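Local coordinates for protein chorismatase (Streptomyces hygroscopicus, PDB 4BPS) that hydrolyses chorismate to pyruvate and a dihydroxycyclohexadiene carboxylic acid in the biosynthesis of the immunosuppressants FK506 and FK520, at residues A135-Y140 with T175-T180. Sequence-based numbering, arbitrary orientation.
Sequences ARTWNY and TMPAAT. With 3EB (3-(2-carboxyethyl)benzoic acid), chain B.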
loop_
_atom_site.group_PDB
_atom_site.type_symbol
_atom_site.label_atom_id
_atom_site.label_comp_id
_atom_site.label_asym_id
_atom_site.label_seq_id
_atom_site.Cartn_x
_atom_site.Cartn_y
_atom_site.Cartn_z
ATOM N N ALA A 135 -9.432 -2.539 3.570
ATOM C CA ALA A 135 -8.517 -3.649 3.810
ATOM C C ALA A 135 -7.056 -3.319 3.539
ATOM O O ALA A 135 -6.172 -3.963 4.100
ATOM C CB ALA A 135 -8.901 -4.841 2.936
ATOM N N ARG A 136 -6.805 -2.374 2.634
ATOM C CA ARG A 136 -5.441 -2.053 2.245
ATOM C C ARG A 136 -5.499 -0.759 1.458
ATOM O O ARG A 136 -6.399 -0.611 0.616
ATOM C CB ARG A 136 -4.833 -3.163 1.374
ATOM C CG ARG A 136 -3.425 -3.554 1.712
ATOM C CD ARG A 136 -2.385 -2.446 1.521
ATOM N NE ARG A 136 -1.018 -2.941 1.701
ATOM C CZ ARG A 136 0.032 -2.144 1.590
ATOM N NH1 ARG A 136 1.257 -2.628 1.730
ATOM N NH2 ARG A 136 -0.154 -0.861 1.359
ATOM N N THR A 137 -4.592 0.178 1.700
ATOM C CA THR A 137 -4.484 1.365 0.883
ATOM C C THR A 137 -3.039 1.549 0.437
ATOM O O THR A 137 -2.103 1.123 1.118
ATOM C CB THR A 137 -4.934 2.646 1.640
ATOM O OG1 THR A 137 -4.070 2.876 2.757
ATOM C CG2 THR A 137 -6.378 2.550 2.086
ATOM N N TRP A 138 -2.869 2.223 -0.707
ATOM C CA TRP A 138 -1.539 2.625 -1.164
ATOM C C TRP A 138 -1.632 4.069 -1.633
ATOM O O TRP A 138 -2.610 4.460 -2.276
ATOM C CB TRP A 138 -1.061 1.795 -2.342
ATOM C CG TRP A 138 -0.777 0.336 -2.097
ATOM C CD1 TRP A 138 0.451 -0.234 -1.939
ATOM C CD2 TRP A 138 -1.742 -0.751 -2.051
ATOM N NE1 TRP A 138 0.321 -1.602 -1.814
ATOM C CE2 TRP A 138 -1.005 -1.943 -1.864
ATOM C CE3 TRP A 138 -3.134 -0.832 -2.165
ATOM C CZ2 TRP A 138 -1.614 -3.206 -1.797
ATOM C CZ3 TRP A 138 -3.736 -2.082 -2.096
ATOM C CH2 TRP A 138 -2.972 -3.254 -1.921
ATOM N N ASN A 139 -0.576 4.822 -1.356
ATOM C CA ASN A 139 -0.456 6.221 -1.767
ATOM C C ASN A 139 0.900 6.396 -2.433
ATOM O O ASN A 139 1.942 6.244 -1.788
ATOM C CB ASN A 139 -0.552 7.165 -0.557
ATOM C CG ASN A 139 -1.761 6.875 0.306
ATOM O OD1 ASN A 139 -2.859 7.314 -0.006
ATOM N ND2 ASN A 139 -1.565 6.105 1.390
ATOM N N TYR A 140 0.856 6.702 -3.730
ATOM C CA TYR A 140 2.067 6.937 -4.538
ATOM C C TYR A 140 2.129 8.448 -4.738
ATOM O O TYR A 140 1.307 9.011 -5.467
ATOM C CB TYR A 140 1.989 6.179 -5.855
ATOM C CG TYR A 140 1.844 4.672 -5.650
ATOM C CD1 TYR A 140 2.942 3.910 -5.258
ATOM C CD2 TYR A 140 0.630 4.018 -5.820
ATOM C CE1 TYR A 140 2.848 2.554 -5.064
ATOM C CE2 TYR A 140 0.514 2.649 -5.630
ATOM C CZ TYR A 140 1.628 1.915 -5.254
ATOM O OH TYR A 140 1.590 0.567 -5.055
ATOM N N THR A 175 -9.550 2.298 12.416
ATOM C CA THR A 175 -10.103 1.455 11.342
ATOM C C THR A 175 -9.301 1.531 10.052
ATOM O O THR A 175 -9.576 0.766 9.138
ATOM C CB THR A 175 -11.577 1.766 11.037
ATOM O OG1 THR A 175 -11.703 3.077 10.466
ATOM C CG2 THR A 175 -12.444 1.610 12.296
HETATM N N MSE A 176 -8.303 2.413 9.963
HETATM C CA MSE A 176 -7.520 2.458 8.737
HETATM C C MSE A 176 -6.608 1.244 8.674
HETATM O O MSE A 176 -5.896 0.930 9.626
HETATM C CB MSE A 176 -6.705 3.740 8.611
HETATM C CG MSE A 176 -7.545 5.036 8.556
HETATM SE SE MSE A 176 -8.915 5.068 7.164
HETATM C CE MSE A 176 -7.756 5.167 5.658
ATOM N N PRO A 177 -6.577 0.573 7.518
ATOM C CA PRO A 177 -5.853 -0.700 7.424
ATOM C C PRO A 177 -4.389 -0.490 7.042
ATOM O O PRO A 177 -3.850 0.625 7.095
ATOM C CB PRO A 177 -6.597 -1.437 6.302
ATOM C CG PRO A 177 -7.009 -0.303 5.396
ATOM C CD PRO A 177 -7.445 0.791 6.349
ATOM N N ALA A 178 -3.741 -1.577 6.644
ATOM C CA ALA A 178 -2.390 -1.546 6.137
ATOM C C ALA A 178 -2.282 -0.500 5.019
ATOM O O ALA A 178 -3.226 -0.311 4.227
ATOM C CB ALA A 178 -2.023 -2.925 5.601
ATOM N N ALA A 179 -1.119 0.143 4.958
ATOM C CA ALA A 179 -0.905 1.229 4.008
ATOM C C ALA A 179 0.522 1.282 3.501
ATOM O O ALA A 179 1.445 0.675 4.074
ATOM C CB ALA A 179 -1.266 2.588 4.662
ATOM N N THR A 180 0.676 2.029 2.418
ATOM C CA THR A 180 1.960 2.474 1.889
ATOM C C THR A 180 1.860 3.957 1.597
ATOM O O THR A 180 0.840 4.402 1.060
ATOM C CB THR A 180 2.278 1.727 0.605
ATOM O OG1 THR A 180 2.450 0.349 0.942
ATOM C CG2 THR A 180 3.522 2.252 -0.105
HETATM C C 3EB B . 6.479 4.745 8.917
HETATM O O 3EB B . 5.954 5.770 9.365
HETATM C CA 3EB B . 7.182 4.724 7.589
HETATM O OAB 3EB B . 1.772 7.479 5.261
HETATM O OAD 3EB B . 0.619 5.781 4.417
HETATM C CAE 3EB B . 4.799 3.549 6.098
HETATM C CAF 3EB B . 3.564 3.062 5.689
HETATM C CAG 3EB B . 5.046 4.922 6.121
HETATM C CAH 3EB B . 2.565 3.931 5.286
HETATM C CAL 3EB B . 1.677 6.270 4.968
HETATM C CAM 3EB B . 4.021 5.785 5.731
HETATM C CAN 3EB B . 2.774 5.306 5.331
HETATM O OXT 3EB B . 6.514 3.640 9.583
HETATM C C2 3EB B . 6.401 5.496 6.505
HETATM O O HOH W 1 -4.898 2.589 5.401
#
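A bend at chi2 (-63°) turns the R136 guanidinium across to T180, whose OG1 is set beside its own backbone N (chi1 -65°). R136 NH2 donates to T180 OG1 at 2.9 Å in the guanidinium plane; NH1 adds a weak bond. NH2 also donates to T137 O at 2.8 Å, again close to the guanidinium plane but tilted 33° from the carbonyl plane of T137. These two acceptors and I242 O, bonded to NH1, hold the group's rotation, while W138 NE1 lies over one face, offset toward the rim. R136 cut back to an alanine would probably leave T180 OG1 and the carbonyls of T137 and I242 without their arginine donors and open a gap over W138. N139 grips T180 O from opposite faces of the carbonyl plane, with N at 2.8 Å and ND2 at 3.0 Å. N139, A179 and T180 line the active-site pocket holding 3-(2-carboxyethyl)benzoic acid, T180's side chain about 5 Å from that of E338, the proton acceptor. E340 bonds T180 OG1 and W138 NE1; Y119 OH pairs with N139 OD1. Strands 133-142 and 178-184 run parallel, the latter at the sheet's edge, linked through helix 154-169 as a beta-alpha-beta crossover.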